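Local atomic coordinates of glycerate 2-kinase (Pyrococcus horikoshii, PDB entry 1X3L), a protein that catalyses the ATP-dependent phosphorylation of D-glycerate to 2-phosphoglycerate and can also use other nucleotides or pyrophosphate as phosphate donor. Residues A[11-16]-A[428-433]; A[18-23]-A[268-273]; A[25-30]-A[64-69]; A[274-279]-A[284-289]. All blocks are in the same frame, centred on the assembly; numbering follows the deposited sequence.

Interaction 1: residues A[11-16]-A[428-433]; sequences LRLVGE and IVIAIV. With EDO (1,2-ethanediol), chain C.
Leu13 and Ile430 meet at an oblique angle, and two separate touches define the crossing. The terminal methyl CD1 of Ile430 lies 3.8 Å from CB of Leu13, against the root of the leucine, while the branch methyl CG2 of Ile430 is 4.2 Å from CD1 of Leu13. With CG1 of Ile430 anti to its own carbonyl carbon (chi1 -58°), the ethyl arm extends to the helix and carries CD1 there. Ile432 uses a different geometry: its CD1 and CD1 of Leu13 approach tip to tip at 4.2 Å, a grazing contact between two methyl ends. Val14 adds CG2, 4.3 Å from Ile430 CD1, so that this one methyl is seated between two consecutive helical residues. The helix runs roughly antiparallel to the strand, at 149° and with axes 9.9 Å apart, one helical layer on a mixed beta-sheet in an alpha/beta sandwich. Alternation along the strand supports this: Ile430 and Ile432 turn to helix 6-20, whereas Val429, Ala431 and Val433 pack on helix 297-314 across the sheet. Ile430 and Leu13 also touch helix 268-281, through Ile275 and Glu278 respectively. On the helix face turned from the strand, an ethanediol molecule, probably from the crystallisation liquor, donates from O2 to the carbonyl O of Leu11 at 2.8 Å, and its C1 rests against Leu11 CB.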
loop_
_atom_site.group_PDB
_atom_site.type_symbol
_atom_site.label_atom_id
_atom_site.label_comp_id
_atom_site.label_asym_id
_atom_site.label_seq_id
_atom_site.Cartn_x
_atom_site.Cartn_y
_atom_site.Cartn_z
ATOM N N LEU A 11 4.242 21.922 -0.022
ATOM C CA LEU A 11 3.904 21.275 1.245
ATOM C C LEU A 11 2.396 21.057 1.382
ATOM O O LEU A 11 1.949 20.081 1.993
ATOM C CB LEU A 11 4.454 22.095 2.415
ATOM C CG LEU A 11 5.989 22.112 2.470
ATOM C CD1 LEU A 11 6.478 23.040 3.591
ATOM C CD2 LEU A 11 6.499 20.703 2.698
ATOM N N ARG A 12 1.615 21.961 0.799
ATOM C CA ARG A 12 0.160 21.844 0.829
ATOM C C ARG A 12 -0.272 20.599 0.040
ATOM O O ARG A 12 -1.164 19.861 0.455
ATOM C CB ARG A 12 -0.475 23.097 0.216
ATOM C CG ARG A 12 -1.990 23.107 0.240
ATOM C CD ARG A 12 -2.561 24.424 -0.293
ATOM N NE ARG A 12 -4.015 24.361 -0.429
ATOM C CZ ARG A 12 -4.876 24.650 0.543
ATOM N NH1 ARG A 12 -4.432 25.033 1.733
ATOM N NH2 ARG A 12 -6.184 24.553 0.328
ATOM N N LEU A 13 0.374 20.368 -1.095
ATOM C CA LEU A 13 0.066 19.223 -1.945
ATOM C C LEU A 13 0.534 17.915 -1.298
ATOM O O LEU A 13 -0.084 16.870 -1.485
ATOM C CB LEU A 13 0.713 19.409 -3.323
ATOM C CG LEU A 13 0.198 20.628 -4.102
ATOM C CD1 LEU A 13 0.952 20.775 -5.416
ATOM C CD2 LEU A 13 -1.299 20.477 -4.366
ATOM N N VAL A 14 1.628 17.972 -0.540
ATOM C CA VAL A 14 2.113 16.783 0.150
ATOM C C VAL A 14 1.057 16.391 1.192
ATOM O O VAL A 14 0.718 15.215 1.341
ATOM C CB VAL A 14 3.450 17.045 0.885
ATOM C CG1 VAL A 14 3.727 15.899 1.863
ATOM C CG2 VAL A 14 4.597 17.171 -0.134
ATOM N N GLY A 15 0.546 17.386 1.910
ATOM C CA GLY A 15 -0.470 17.134 2.917
ATOM C C GLY A 15 -1.709 16.475 2.330
ATOM O O GLY A 15 -2.308 15.593 2.954
ATOM N N GLU A 16 -2.098 16.896 1.128
ATOM C CA GLU A 16 -3.271 16.327 0.463
ATOM C C GLU A 16 -3.074 14.847 0.138
ATOM O O GLU A 16 -3.987 14.042 0.303
ATOM C CB GLU A 16 -3.582 17.088 -0.829
ATOM C CG GLU A 16 -4.248 18.432 -0.614
ATOM C CD GLU A 16 -5.615 18.300 0.039
ATOM O OE1 GLU A 16 -6.487 17.607 -0.529
ATOM O OE2 GLU A 16 -5.817 18.888 1.120
ATOM N N ILE A 428 5.779 9.449 -3.776
ATOM C CA ILE A 428 5.318 10.394 -4.777
ATOM C C ILE A 428 6.308 11.533 -4.946
ATOM O O ILE A 428 6.890 12.018 -3.966
ATOM C CB ILE A 428 3.965 11.019 -4.391
ATOM C CG1 ILE A 428 2.916 9.926 -4.208
ATOM C CG2 ILE A 428 3.538 12.029 -5.460
ATOM C CD1 ILE A 428 1.593 10.426 -3.635
ATOM N N VAL A 429 6.502 11.944 -6.194
ATOM C CA VAL A 429 7.376 13.054 -6.509
ATOM C C VAL A 429 6.488 14.131 -7.111
ATOM O O VAL A 429 5.753 13.875 -8.064
ATOM C CB VAL A 429 8.444 12.694 -7.564
ATOM C CG1 VAL A 429 9.340 13.899 -7.802
ATOM C CG2 VAL A 429 9.279 11.497 -7.100
ATOM N N ILE A 430 6.534 15.328 -6.549
ATOM C CA ILE A 430 5.735 16.413 -7.088
ATOM C C ILE A 430 6.692 17.443 -7.674
ATOM O O ILE A 430 7.591 17.915 -6.978
ATOM C CB ILE A 430 4.887 17.089 -5.994
ATOM C CG1 ILE A 430 3.974 16.060 -5.319
ATOM C CG2 ILE A 430 4.054 18.211 -6.605
ATOM C CD1 ILE A 430 3.132 16.645 -4.164
ATOM N N ALA A 431 6.522 17.770 -8.953
ATOM C CA ALA A 431 7.375 18.766 -9.594
ATOM C C ALA A 431 6.524 19.982 -9.951
ATOM O O ALA A 431 5.514 19.869 -10.648
ATOM C CB ALA A 431 8.027 18.183 -10.853
ATOM N N ILE A 432 6.928 21.149 -9.467
ATOM C CA ILE A 432 6.173 22.363 -9.729
ATOM C C ILE A 432 6.985 23.380 -10.513
ATOM O O ILE A 432 8.133 23.656 -10.176
ATOM C CB ILE A 432 5.725 23.036 -8.408
ATOM C CG1 ILE A 432 4.945 22.039 -7.548
ATOM C CG2 ILE A 432 4.883 24.270 -8.714
ATOM C CD1 ILE A 432 4.678 22.531 -6.139
ATOM N N VAL A 433 6.394 23.917 -11.575
ATOM C CA VAL A 433 7.050 24.960 -12.360
ATOM C C VAL A 433 6.042 26.106 -12.405
ATOM O O VAL A 433 4.947 25.961 -12.942
ATOM C CB VAL A 433 7.381 24.506 -13.791
ATOM C CG1 VAL A 433 8.154 25.607 -14.511
ATOM C CG2 VAL A 433 8.204 23.225 -13.761
HETATM C C1 EDO C . 3.099 21.640 5.643
HETATM O O1 EDO C . 1.876 22.163 5.087
HETATM C C2 EDO C . 3.005 20.119 5.865
HETATM O O2 EDO C . 2.763 19.421 4.628
#

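Interaction 2: residues A[18-23]-A[268-273]; sequences IKAADP and NSISCE
Ser271 OG, which rests 3.5 Å from the methyl CB of Ala21, is held by two polar partners. It bonds to the backbone O of Ala17, one turn back in helix 6-20, and it accepts a hydrogen bond from a water 3.1 Å away. The same water donates to Ala20 O at 2.9 Å, so the polar link between the two segments runs through one bridging molecule that uses both its hydrogens. Chi1 of Ser271 (-76°) sets the hydroxyl beside its own backbone N, the position from which it faces the end of helix 6-20. Beside this bridge lies an apolar pair, Ala20 CB and Ile270 CG2 at 4.5 Å; the same branch methyl CG2 of Ile270 separately approaches Ala20 O at 4.1 Å. Small side chains permit the approach: CA of Ala20 and CA of Ser271 are 5.4 Å apart. Ala21 and Ser271 also both pack on Val425, and Ala21 O bonds to Thr423 OG1. The contact sits at the crossing between the lobe of the parallel sheet and the lobe of the mixed sheet, where two chain connections run side by side: helix 6-20 leads to helix 23-30, and strand 260-266 leads into helix 268-281.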
loop_
_atom_site.group_PDB
_atom_site.type_symbol
_atom_site.label_atom_id
_atom_site.label_comp_id
_atom_site.label_asym_id
_atom_site.label_seq_id
_atom_site.Cartn_x
_atom_site.Cartn_y
_atom_site.Cartn_z
ATOM N N ILE A 18 -1.109 12.723 1.666
ATOM C CA ILE A 18 -1.117 11.959 2.901
ATOM C C ILE A 18 -2.534 11.786 3.445
ATOM O O ILE A 18 -2.897 10.700 3.882
ATOM C CB ILE A 18 -0.221 12.624 3.962
ATOM C CG1 ILE A 18 1.226 12.634 3.468
ATOM C CG2 ILE A 18 -0.321 11.867 5.282
ATOM C CD1 ILE A 18 2.177 13.402 4.369
ATOM N N LYS A 19 -3.336 12.847 3.399
ATOM C CA LYS A 19 -4.717 12.781 3.885
ATOM C C LYS A 19 -5.551 11.798 3.064
ATOM O O LYS A 19 -6.360 11.052 3.610
ATOM C CB LYS A 19 -5.377 14.162 3.833
ATOM C CG LYS A 19 -4.767 15.197 4.766
ATOM C CD LYS A 19 -5.433 16.555 4.576
ATOM C CE LYS A 19 -4.723 17.640 5.366
ATOM N NZ LYS A 19 -5.313 18.994 5.112
ATOM N N ALA A 20 -5.352 11.799 1.752
ATOM C CA ALA A 20 -6.099 10.901 0.870
ATOM C C ALA A 20 -5.713 9.440 1.112
ATOM O O ALA A 20 -6.422 8.525 0.688
ATOM C CB ALA A 20 -5.848 11.275 -0.588
ATOM N N ALA A 21 -4.583 9.227 1.787
ATOM C CA ALA A 21 -4.116 7.875 2.079
ATOM C C ALA A 21 -4.385 7.468 3.527
ATOM O O ALA A 21 -4.107 6.334 3.917
ATOM C CB ALA A 21 -2.626 7.753 1.771
ATOM N N ASP A 22 -4.919 8.389 4.325
ATOM C CA ASP A 22 -5.231 8.087 5.719
ATOM C C ASP A 22 -6.328 7.027 5.748
ATOM O O ASP A 22 -7.401 7.223 5.170
ATOM C CB ASP A 22 -5.714 9.342 6.448
ATOM C CG ASP A 22 -6.087 9.061 7.889
ATOM O OD1 ASP A 22 -5.196 8.654 8.656
ATOM O OD2 ASP A 22 -7.270 9.233 8.255
ATOM N N PRO A 23 -6.082 5.894 6.429
ATOM C CA PRO A 23 -7.081 4.821 6.497
ATOM C C PRO A 23 -8.467 5.290 6.935
ATOM O O PRO A 23 -9.465 4.978 6.287
ATOM C CB PRO A 23 -6.457 3.828 7.470
ATOM C CG PRO A 23 -4.982 4.008 7.221
ATOM C CD PRO A 23 -4.860 5.516 7.161
ATOM N N ASN A 268 -1.505 4.736 -4.249
ATOM C CA ASN A 268 -0.634 5.784 -4.742
ATOM C C ASN A 268 -1.402 6.645 -5.753
ATOM O O ASN A 268 -1.335 7.872 -5.709
ATOM C CB ASN A 268 0.607 5.158 -5.378
ATOM C CG ASN A 268 1.665 6.180 -5.698
ATOM O OD1 ASN A 268 1.570 6.890 -6.693
ATOM N ND2 ASN A 268 2.677 6.273 -4.841
ATOM N N SER A 269 -2.144 5.995 -6.647
ATOM C CA SER A 269 -2.929 6.699 -7.660
ATOM C C SER A 269 -3.970 7.638 -7.036
ATOM O O SER A 269 -4.148 8.775 -7.486
ATOM C CB SER A 269 -3.639 5.697 -8.573
ATOM O OG SER A 269 -4.475 6.373 -9.500
ATOM N N ILE A 270 -4.657 7.160 -6.005
ATOM C CA ILE A 270 -5.664 7.980 -5.343
ATOM C C ILE A 270 -5.008 9.192 -4.687
ATOM O O ILE A 270 -5.579 10.288 -4.672
ATOM C CB ILE A 270 -6.469 7.142 -4.311
ATOM C CG1 ILE A 270 -7.455 6.235 -5.063
ATOM C CG2 ILE A 270 -7.223 8.047 -3.348
ATOM C CD1 ILE A 270 -8.152 5.221 -4.187
ATOM N N SER A 271 -3.797 9.010 -4.166
ATOM C CA SER A 271 -3.096 10.131 -3.550
ATOM C C SER A 271 -2.598 11.101 -4.625
ATOM O O SER A 271 -2.610 12.315 -4.423
ATOM C CB SER A 271 -1.932 9.639 -2.677
ATOM O OG SER A 271 -2.414 9.105 -1.449
ATOM N N CYS A 272 -2.174 10.571 -5.769
ATOM C CA CYS A 272 -1.702 11.423 -6.863
ATOM C C CYS A 272 -2.864 12.254 -7.417
ATOM O O CYS A 272 -2.685 13.403 -7.821
ATOM C CB CYS A 272 -1.096 10.573 -7.986
ATOM S SG CYS A 272 0.520 9.817 -7.583
ATOM N N GLU A 273 -4.056 11.666 -7.427
ATOM C CA GLU A 273 -5.230 12.363 -7.928
ATOM C C GLU A 273 -5.612 13.470 -6.948
ATOM O O GLU A 273 -6.036 14.553 -7.359
ATOM C CB GLU A 273 -6.385 11.375 -8.132
ATOM C CG GLU A 273 -6.054 10.306 -9.173
ATOM C CD GLU A 273 -7.129 9.236 -9.309
ATOM O OE1 GLU A 273 -7.881 9.009 -8.339
ATOM O OE2 GLU A 273 -7.205 8.605 -10.385
HETATM O O HOH W 1 -4.770 7.145 -1.204
#

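Interaction 3: residues A[25-30]-A[64-69]; sequences RAVLNA and ARAIED
Ala66 and Val27 carry most of this helix-helix contact. Their CA atoms are 6.3 Å apart, and the methyl of Ala66 points straight into the side of Val27: Ala66 CB is 3.6 Å from Val27 CB, and CG1 of the valine is equally near. Because CG1 of Val27 stands anti to the backbone N (chi1 171°), it touches both the alanine and the next residue of the partner helix. There Ile67 comes in with its end, CD1 lying 3.7 Å from Val27 CG1, and the two side chains cross at about a right angle. Leu28 closes the neighbouring side. Its CB does not face the partner, yet its branch methyl CD2 reaches over to Ala66, 3.8 Å from the carbonyl O and 4.0 Å from CB. The Ala66 methyl therefore sits in the corner formed by Val27 and Leu28. The local axes pass 8.6 Å apart at a crossing angle of -42°, a close approach consistent with alanine at the centre. Both helices lie against the six-stranded parallel sheet: Val27 also packs on Ile265, and Ile67 on Phe126 and Leu128. Helix 60-70 is the helical arm of a beta-alpha-beta crossover between the adjacent parallel strands 51-56 and 75-81. Every close touch between 25-30 and 64-69 involves an aliphatic carbon, which implies that shape fit and burial join these segments. Directional links between the two helices come from Tyr24, one residue earlier on helix 23-30, through a cation-pi contact with Arg65 and a hydrogen bond between Tyr24 OH and Asp69 OD2.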
loop_
_atom_site.group_PDB
_atom_site.type_symbol
_atom_site.label_atom_id
_atom_site.label_comp_id
_atom_site.label_asym_id
_atom_site.label_seq_id
_atom_site.Cartn_x
_atom_site.Cartn_y
_atom_site.Cartn_z
ATOM N N ARG A 25 -9.760 8.487 7.035
ATOM C CA ARG A 25 -10.311 9.411 6.044
ATOM C C ARG A 25 -10.652 8.715 4.731
ATOM O O ARG A 25 -11.675 9.009 4.117
ATOM C CB ARG A 25 -9.322 10.542 5.748
ATOM C CG ARG A 25 -9.044 11.477 6.914
ATOM C CD ARG A 25 -7.890 12.417 6.574
ATOM N NE ARG A 25 -7.504 13.263 7.700
ATOM C CZ ARG A 25 -8.049 14.444 7.968
ATOM N NH1 ARG A 25 -9.007 14.926 7.186
ATOM N NH2 ARG A 25 -7.635 15.143 9.018
ATOM N N ALA A 26 -9.788 7.802 4.294
ATOM C CA ALA A 26 -10.017 7.088 3.040
ATOM C C ALA A 26 -11.359 6.361 3.047
ATOM O O ALA A 26 -12.078 6.364 2.042
ATOM C CB ALA A 26 -8.884 6.099 2.779
ATOM N N VAL A 27 -11.699 5.739 4.176
ATOM C CA VAL A 27 -12.970 5.028 4.271
ATOM C C VAL A 27 -14.137 6.001 4.146
ATOM O O VAL A 27 -15.091 5.737 3.415
ATOM C CB VAL A 27 -13.104 4.251 5.608
ATOM C CG1 VAL A 27 -14.528 3.705 5.755
ATOM C CG2 VAL A 27 -12.095 3.104 5.648
ATOM N N LEU A 28 -14.064 7.127 4.850
ATOM C CA LEU A 28 -15.142 8.113 4.789
ATOM C C LEU A 28 -15.258 8.755 3.407
ATOM O O LEU A 28 -16.359 9.081 2.968
ATOM C CB LEU A 28 -14.953 9.190 5.870
ATOM C CG LEU A 28 -14.989 8.643 7.307
ATOM C CD1 LEU A 28 -15.001 9.794 8.305
ATOM C CD2 LEU A 28 -16.230 7.765 7.494
ATOM N N ASN A 29 -14.129 8.937 2.717
ATOM C CA ASN A 29 -14.168 9.519 1.375
ATOM C C ASN A 29 -14.874 8.565 0.416
ATOM O O ASN A 29 -15.580 8.993 -0.499
ATOM C CB ASN A 29 -12.758 9.774 0.819
ATOM C CG ASN A 29 -12.028 10.890 1.541
ATOM O OD1 ASN A 29 -12.639 11.850 2.010
ATOM N ND2 ASN A 29 -10.705 10.781 1.609
ATOM N N ALA A 30 -14.676 7.269 0.636
ATOM C CA ALA A 30 -15.248 6.238 -0.226
ATOM C C ALA A 30 -16.658 5.791 0.127
ATOM O O ALA A 30 -17.467 5.527 -0.759
ATOM C CB ALA A 30 -14.326 5.021 -0.245
ATOM N N ALA A 64 -11.955 0.268 10.762
ATOM C CA ALA A 64 -13.151 -0.162 11.485
ATOM C C ALA A 64 -13.820 1.011 12.195
ATOM O O ALA A 64 -15.044 1.115 12.225
ATOM C CB ALA A 64 -12.786 -1.243 12.503
ATOM N N ARG A 65 -13.007 1.889 12.774
ATOM C CA ARG A 65 -13.520 3.053 13.487
ATOM C C ARG A 65 -14.342 3.945 12.554
ATOM O O ARG A 65 -15.372 4.494 12.954
ATOM C CB ARG A 65 -12.351 3.838 14.095
ATOM C CG ARG A 65 -12.754 4.984 15.007
ATOM C CD ARG A 65 -11.559 5.476 15.824
ATOM N NE ARG A 65 -10.489 6.033 14.994
ATOM C CZ ARG A 65 -10.492 7.260 14.477
ATOM N NH1 ARG A 65 -11.513 8.080 14.701
ATOM N NH2 ARG A 65 -9.473 7.668 13.729
ATOM N N ALA A 66 -13.895 4.077 11.308
ATOM C CA ALA A 66 -14.606 4.895 10.329
ATOM C C ALA A 66 -15.992 4.312 10.048
ATOM O O ALA A 66 -16.984 5.042 9.967
ATOM C CB ALA A 66 -13.798 4.985 9.032
ATOM N N ILE A 67 -16.061 2.996 9.891
ATOM C CA ILE A 67 -17.338 2.346 9.623
ATOM C C ILE A 67 -18.312 2.536 10.789
ATOM O O ILE A 67 -19.492 2.822 10.576
ATOM C CB ILE A 67 -17.147 0.841 9.348
ATOM C CG1 ILE A 67 -16.357 0.649 8.051
ATOM C CG2 ILE A 67 -18.493 0.149 9.246
ATOM C CD1 ILE A 67 -17.056 1.190 6.820
ATOM N N GLU A 68 -17.820 2.381 12.017
ATOM C CA GLU A 68 -18.669 2.549 13.198
ATOM C C GLU A 68 -19.164 3.986 13.349
ATOM O O GLU A 68 -20.214 4.220 13.943
ATOM C CB GLU A 68 -17.925 2.165 14.482
ATOM C CG GLU A 68 -17.552 0.705 14.611
ATOM C CD GLU A 68 -17.106 0.356 16.021
ATOM O OE1 GLU A 68 -16.250 1.075 16.580
ATOM O OE2 GLU A 68 -17.611 -0.640 16.572
ATOM N N ASP A 69 -18.412 4.948 12.820
ATOM C CA ASP A 69 -18.817 6.345 12.935
ATOM C C ASP A 69 -19.924 6.733 11.964
ATOM O O ASP A 69 -20.546 7.785 12.120
ATOM C CB ASP A 69 -17.620 7.286 12.740
ATOM C CG ASP A 69 -16.599 7.174 13.860
ATOM O OD1 ASP A 69 -16.996 6.850 15.000
ATOM O OD2 ASP A 69 -15.402 7.423 13.606
#

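Interaction 4: residues A[274-279]-A[284-289]; sequences AIAREA and FKAYIM
Ala286 fits its methyl over the backbone of the helix, between two alanines one turn apart. Its CB lies 3.8 Å from the CB of Ala276 and equally far from the CB of Ala279, and at 3.6 Å it also touches the carbonyl O of Ala276. With nothing larger than a methyl on these three residues, helix and strand can lie with axes only 7.5 Å apart, nearly antiparallel at 169°. Farther along the strand, Ile288 swings its end inward and lays CG1 alongside the same Ala276 methyl, at the more exposed margin of the contact. The other end is tied by a polar bond. Phe284 N donates to Ala279 O at 3.0 Å with an N-H...O angle of 160°. That oxygen is also approached by the aromatic ring, at its edge and in its plane, with Phe284 CD2 3.7 Å away. Chi1 of -66° puts CG of Phe284 beside its own N, which brings the ring edge round to the oxygen while the ring packs among Ile9, Val323 and Ile432. Strand 285-290, an edge strand, pairs in parallel with 322-328. A short turn thus brings the chain from the helix back antiparallel alongside it as the edge strand of the mixed sheet, the helix packing on one face of that sheet in a layered alpha/beta fold.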
loop_
_atom_site.group_PDB
_atom_site.type_symbol
_atom_site.label_atom_id
_atom_site.label_comp_id
_atom_site.label_asym_id
_atom_site.label_seq_id
_atom_site.Cartn_x
_atom_site.Cartn_y
_atom_site.Cartn_z
ATOM N N ALA A 274 -5.441 13.203 -5.656
ATOM C CA ALA A 274 -5.740 14.201 -4.636
ATOM C C ALA A 274 -4.811 15.397 -4.834
ATOM O O ALA A 274 -5.212 16.544 -4.633
ATOM C CB ALA A 274 -5.551 13.611 -3.238
ATOM N N ILE A 275 -3.569 15.123 -5.230
ATOM C CA ILE A 275 -2.584 16.178 -5.478
ATOM C C ILE A 275 -2.974 17.006 -6.703
ATOM O O ILE A 275 -2.977 18.240 -6.660
ATOM C CB ILE A 275 -1.169 15.592 -5.741
ATOM C CG1 ILE A 275 -0.588 15.003 -4.451
ATOM C CG2 ILE A 275 -0.245 16.675 -6.277
ATOM C CD1 ILE A 275 0.740 14.261 -4.669
ATOM N N ALA A 276 -3.290 16.314 -7.795
ATOM C CA ALA A 276 -3.664 16.970 -9.047
ATOM C C ALA A 276 -4.925 17.819 -8.894
ATOM O O ALA A 276 -5.038 18.888 -9.486
ATOM C CB ALA A 276 -3.870 15.920 -10.143
ATOM N N ARG A 277 -5.864 17.327 -8.096
ATOM C CA ARG A 277 -7.120 18.024 -7.850
ATOM C C ARG A 277 -6.875 19.337 -7.100
ATOM O O ARG A 277 -7.413 20.381 -7.466
ATOM C CB ARG A 277 -8.054 17.112 -7.049
ATOM C CG ARG A 277 -9.443 17.675 -6.781
ATOM C CD ARG A 277 -10.323 16.650 -6.041
ATOM N NE ARG A 277 -10.588 15.462 -6.857
ATOM C CZ ARG A 277 -10.044 14.259 -6.663
ATOM N NH1 ARG A 277 -9.192 14.048 -5.665
ATOM N NH2 ARG A 277 -10.350 13.261 -7.483
ATOM N N GLU A 278 -6.058 19.285 -6.052
ATOM C CA GLU A 278 -5.755 20.482 -5.270
ATOM C C GLU A 278 -4.929 21.449 -6.123
ATOM O O GLU A 278 -5.146 22.661 -6.087
ATOM C CB GLU A 278 -4.995 20.097 -3.995
ATOM C CG GLU A 278 -4.647 21.247 -3.062
ATOM C CD GLU A 278 -5.853 22.080 -2.663
ATOM O OE1 GLU A 278 -6.961 21.521 -2.553
ATOM O OE2 GLU A 278 -5.687 23.298 -2.446
ATOM N N ALA A 279 -3.994 20.908 -6.898
ATOM C CA ALA A 279 -3.157 21.731 -7.760
ATOM C C ALA A 279 -4.038 22.546 -8.707
ATOM O O ALA A 279 -3.815 23.740 -8.903
ATOM C CB ALA A 279 -2.201 20.860 -8.560
ATOM N N PHE A 284 -3.152 25.708 -11.121
ATOM C CA PHE A 284 -2.153 25.047 -11.957
ATOM C C PHE A 284 -2.803 23.986 -12.830
ATOM O O PHE A 284 -3.867 23.458 -12.506
ATOM C CB PHE A 284 -1.104 24.313 -11.104
ATOM C CG PHE A 284 -0.234 25.208 -10.260
ATOM C CD1 PHE A 284 1.053 25.538 -10.674
ATOM C CD2 PHE A 284 -0.680 25.675 -9.026
ATOM C CE1 PHE A 284 1.891 26.319 -9.869
ATOM C CE2 PHE A 284 0.146 26.455 -8.212
ATOM C CZ PHE A 284 1.436 26.778 -8.636
ATOM N N LYS A 285 -2.158 23.680 -13.950
ATOM C CA LYS A 285 -2.615 22.587 -14.788
ATOM C C LYS A 285 -1.820 21.473 -14.102
ATOM O O LYS A 285 -0.670 21.690 -13.713
ATOM C CB LYS A 285 -2.153 22.768 -16.234
ATOM C CG LYS A 285 -2.998 23.752 -17.032
ATOM C CD LYS A 285 -4.447 23.278 -17.128
ATOM C CE LYS A 285 -5.309 24.260 -17.920
ATOM N NZ LYS A 285 -4.846 24.420 -19.334
ATOM N N ALA A 286 -2.413 20.303 -13.921
ATOM C CA ALA A 286 -1.713 19.218 -13.244
ATOM C C ALA A 286 -1.775 17.936 -14.051
ATOM O O ALA A 286 -2.807 17.622 -14.643
ATOM C CB ALA A 286 -2.320 18.989 -11.858
ATOM N N TYR A 287 -0.679 17.185 -14.051
ATOM C CA TYR A 287 -0.623 15.947 -14.809
ATOM C C TYR A 287 0.024 14.824 -14.024
ATOM O O TYR A 287 1.077 15.010 -13.411
ATOM C CB TYR A 287 0.160 16.168 -16.098
ATOM C CG TYR A 287 -0.419 17.252 -16.968
ATOM C CD1 TYR A 287 -1.488 16.991 -17.828
ATOM C CD2 TYR A 287 0.084 18.553 -16.911
ATOM C CE1 TYR A 287 -2.044 18.007 -18.613
ATOM C CE2 TYR A 287 -0.461 19.570 -17.686
ATOM C CZ TYR A 287 -1.521 19.294 -18.534
ATOM O OH TYR A 287 -2.044 20.305 -19.313
ATOM N N ILE A 288 -0.620 13.661 -14.034
ATOM C CA ILE A 288 -0.075 12.495 -13.356
ATOM C C ILE A 288 0.703 11.779 -14.451
ATOM O O ILE A 288 0.117 11.243 -15.395
ATOM C CB ILE A 288 -1.192 11.596 -12.803
ATOM C CG1 ILE A 288 -1.960 12.350 -11.708
ATOM C CG2 ILE A 288 -0.600 10.313 -12.250
ATOM C CD1 ILE A 288 -3.210 11.643 -11.219
ATOM N N MET A 289 2.026 11.807 -14.328
ATOM C CA MET A 289 2.921 11.209 -15.311
ATOM C C MET A 289 2.948 9.690 -15.228
ATOM O O MET A 289 3.094 9.011 -16.245
ATOM C CB MET A 289 4.335 11.772 -15.126
ATOM C CG MET A 289 4.386 13.296 -15.100
ATOM S SD MET A 289 3.689 14.075 -16.589
ATOM C CE MET A 289 5.055 13.872 -17.746
#

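How the interactions relate
From the N terminus, helix 6-20 joins two contacts at its successive turns: interaction 1 closes the longest loop, bringing residues 11-16 to the C-terminal strand 427-435, and interaction 2 lies within that span, joining 18-23 to 268-273. Interaction 3 nests in turn within interaction 2, closing a short loop in the lobe of the parallel sheet. Interaction 4 follows interaction 2 in series, still inside interaction 1, and is the most local. None cross. Interactions 1 and 4 share the mixed sheet and are joined by the Arg12–Glu278 salt bridge and by Ile430 against Ile275. Interaction 2 touches all three others, with Ser271 against Ile428, Ala20 O against Ala26 and Ala20 CB against Ala274, linking the lobes.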